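Local coordinates for hypothetical membrane protein (PDB 6JSB) that binds heme through an axial tyrosine in its HtaA-type domain and probably passes it on in the heme uptake machinery of corynebacteria, at residues A54-L62 with K70-T78. Numbering follows the deposited sequence.
Sequences AREFTWPVL and KLGGGVHWT
Val-75 (chi1 177°) holds CG2 beside its backbone N and opposite the carbonyl carbon, which sets that methyl against the rings of both Phe-57 and Trp-59, whose CG atoms likewise lie anti to the carbonyl carbon. The three side chains fill the splayed end of an antiparallel beta hairpin, strands 56-65 and 68-81 of the HtaA domain, where the axes of 56-62 and 74-78 approach no closer than 9.4 Å. Val-75 CG2 sits over one face of the Phe-57 ring in a CH-pi contact, 4.2 Å from the centroid, while Arg-55 CG covers the opposite face. The same methyl lies 3.5 Å from Trp-59 CH2. Beside them, Phe-57 CE1 meets CZ2 of Trp-77, which lies near the heme and is tied by NE1 to Asn-21. Trp-59 NE1 instead bonds Trp-14 O, anchoring the indole to the neighbouring strand 2-14.

Toward the turn the strands pair properly. Val-61 and Leu-71 form a non-hydrogen-bonded pair, their side chains diverging. Leu-62 N donates to Lys-70 O (2.8 Å), and Gly-72 N to Pro-60 O (2.9 Å, 166° at the hydrogen). Past this bond the chains separate through Gly-72 and Gly-73, whose carbonyl oxygens face the edge of the Trp-59 indole; Gly-72 O, buried without a hydrogen-bond partner, lies 3.6 Å from Trp-59 CE3.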
# COMPACT_ATOMS: atom_id res chain seq x y z
N ALA A 54 9.72 -10.42 -7.10
CA ALA A 54 8.63 -10.95 -7.92
C ALA A 54 7.28 -10.84 -7.25
O ALA A 54 6.27 -11.19 -7.85
CB ALA A 54 8.91 -12.42 -8.25
N ARG A 55 7.24 -10.38 -6.01
CA ARG A 55 5.97 -10.40 -5.30
C ARG A 55 5.03 -9.36 -5.90
O ARG A 55 5.43 -8.21 -6.23
CB ARG A 55 6.18 -10.08 -3.81
CG ARG A 55 4.84 -10.13 -3.01
CD ARG A 55 5.18 -10.00 -1.52
NE ARG A 55 5.83 -11.20 -0.91
CZ ARG A 55 5.14 -12.23 -0.43
NH1 ARG A 55 3.81 -12.33 -0.59
NH2 ARG A 55 5.80 -13.20 0.23
N GLU A 56 3.77 -9.75 -5.98
CA GLU A 56 2.69 -8.84 -6.44
C GLU A 56 1.58 -8.82 -5.42
O GLU A 56 1.37 -9.81 -4.67
CB GLU A 56 2.13 -9.36 -7.79
CG GLU A 56 3.18 -9.25 -8.91
CD GLU A 56 2.64 -9.72 -10.25
OE1 GLU A 56 2.78 -10.91 -10.51
OE2 GLU A 56 2.05 -8.91 -11.02
N PHE A 57 0.86 -7.69 -5.34
CA PHE A 57 -0.34 -7.64 -4.51
C PHE A 57 -1.51 -7.16 -5.34
O PHE A 57 -1.37 -6.18 -6.09
CB PHE A 57 -0.19 -6.59 -3.33
CG PHE A 57 0.94 -6.83 -2.39
CD1 PHE A 57 2.00 -5.92 -2.35
CD2 PHE A 57 0.93 -7.93 -1.53
CE1 PHE A 57 3.08 -6.10 -1.45
CE2 PHE A 57 1.96 -8.09 -0.64
CZ PHE A 57 3.05 -7.21 -0.60
N THR A 58 -2.68 -7.79 -5.17
CA THR A 58 -3.90 -7.18 -5.72
C THR A 58 -4.76 -6.76 -4.54
O THR A 58 -4.83 -7.47 -3.53
CB THR A 58 -4.72 -8.12 -6.63
OG1 THR A 58 -5.33 -9.13 -5.81
CG2 THR A 58 -3.84 -8.73 -7.69
N TRP A 59 -5.35 -5.58 -4.63
CA TRP A 59 -6.15 -5.00 -3.58
C TRP A 59 -7.59 -4.93 -4.05
O TRP A 59 -7.83 -4.48 -5.19
CB TRP A 59 -5.64 -3.56 -3.25
CG TRP A 59 -4.16 -3.48 -2.87
CD1 TRP A 59 -3.08 -3.56 -3.73
CD2 TRP A 59 -3.60 -3.24 -1.55
NE1 TRP A 59 -1.89 -3.40 -3.03
CE2 TRP A 59 -2.18 -3.22 -1.69
CE3 TRP A 59 -4.18 -3.07 -0.28
CZ2 TRP A 59 -1.33 -2.97 -0.64
CZ3 TRP A 59 -3.31 -2.84 0.82
CH2 TRP A 59 -1.91 -2.80 0.63
N PRO A 60 -8.57 -5.34 -3.24
CA PRO A 60 -9.95 -5.40 -3.73
C PRO A 60 -10.58 -4.02 -3.75
O PRO A 60 -10.43 -3.25 -2.81
CB PRO A 60 -10.65 -6.31 -2.69
CG PRO A 60 -9.85 -6.05 -1.37
CD PRO A 60 -8.42 -5.91 -1.87
N VAL A 61 -11.33 -3.71 -4.81
CA VAL A 61 -12.10 -2.47 -4.87
C VAL A 61 -13.36 -2.62 -4.02
O VAL A 61 -14.12 -3.59 -4.16
CB VAL A 61 -12.47 -2.13 -6.32
CG1 VAL A 61 -13.49 -0.91 -6.33
CG2 VAL A 61 -11.18 -1.79 -7.06
N LEU A 62 -13.56 -1.66 -3.12
CA LEU A 62 -14.80 -1.59 -2.34
C LEU A 62 -15.90 -0.81 -3.06
O LEU A 62 -17.08 -1.15 -2.92
CB LEU A 62 -14.53 -0.92 -0.98
CG LEU A 62 -13.52 -1.69 -0.11
CD1 LEU A 62 -13.20 -0.93 1.18
CD2 LEU A 62 -14.03 -3.05 0.19
N LYS A 70 -12.14 3.51 -3.74
CA LYS A 70 -11.84 3.06 -2.38
C LYS A 70 -11.44 1.60 -2.46
O LYS A 70 -12.17 0.79 -3.04
CB LYS A 70 -13.08 3.21 -1.47
CG LYS A 70 -13.75 4.59 -1.57
CD LYS A 70 -12.95 5.63 -0.88
CE LYS A 70 -13.04 5.53 0.63
NZ LYS A 70 -12.12 6.58 1.13
N LEU A 71 -10.26 1.27 -1.95
CA LEU A 71 -9.79 -0.12 -1.86
C LEU A 71 -9.87 -0.62 -0.42
O LEU A 71 -9.90 0.16 0.54
CB LEU A 71 -8.33 -0.23 -2.36
CG LEU A 71 -8.01 0.38 -3.75
CD1 LEU A 71 -6.54 0.39 -4.08
CD2 LEU A 71 -8.83 -0.29 -4.87
N GLY A 72 -9.91 -1.94 -0.27
CA GLY A 72 -9.81 -2.58 1.03
C GLY A 72 -8.51 -3.36 1.08
O GLY A 72 -7.73 -3.34 0.14
N GLY A 73 -8.29 -4.04 2.21
CA GLY A 73 -7.15 -4.93 2.31
C GLY A 73 -6.03 -4.35 3.17
O GLY A 73 -5.96 -3.14 3.42
N GLY A 74 -5.16 -5.23 3.64
CA GLY A 74 -4.03 -4.82 4.47
C GLY A 74 -2.81 -5.66 4.14
O GLY A 74 -2.93 -6.84 3.78
N VAL A 75 -1.64 -5.05 4.28
CA VAL A 75 -0.36 -5.77 4.16
C VAL A 75 0.53 -5.36 5.33
O VAL A 75 0.61 -4.18 5.66
CB VAL A 75 0.35 -5.46 2.83
CG1 VAL A 75 1.68 -6.17 2.79
CG2 VAL A 75 -0.54 -5.89 1.63
N HIS A 76 1.22 -6.34 5.93
CA HIS A 76 2.05 -6.09 7.13
C HIS A 76 3.44 -6.61 6.83
O HIS A 76 3.58 -7.81 6.52
CB HIS A 76 1.45 -6.85 8.32
CG HIS A 76 2.11 -6.58 9.63
ND1 HIS A 76 2.07 -7.50 10.66
CD2 HIS A 76 2.79 -5.51 10.10
CE1 HIS A 76 2.71 -7.00 11.71
NE2 HIS A 76 3.15 -5.79 11.41
N TRP A 77 4.47 -5.76 6.95
CA TRP A 77 5.86 -6.19 6.78
C TRP A 77 6.58 -6.13 8.13
O TRP A 77 6.43 -5.14 8.87
CB TRP A 77 6.62 -5.25 5.86
CG TRP A 77 6.17 -5.14 4.42
CD1 TRP A 77 6.82 -5.67 3.33
CD2 TRP A 77 5.09 -4.33 3.90
NE1 TRP A 77 6.18 -5.29 2.17
CE2 TRP A 77 5.10 -4.49 2.50
CE3 TRP A 77 4.09 -3.53 4.51
CZ2 TRP A 77 4.17 -3.82 1.67
CZ3 TRP A 77 3.18 -2.88 3.70
CH2 TRP A 77 3.21 -3.04 2.28
N THR A 78 7.41 -7.14 8.42
CA THR A 78 8.15 -7.13 9.68
C THR A 78 9.58 -7.61 9.42
O THR A 78 9.79 -8.63 8.75
CB THR A 78 7.51 -8.06 10.74
OG1 THR A 78 7.05 -9.27 10.15
CG2 THR A 78 6.25 -7.36 11.36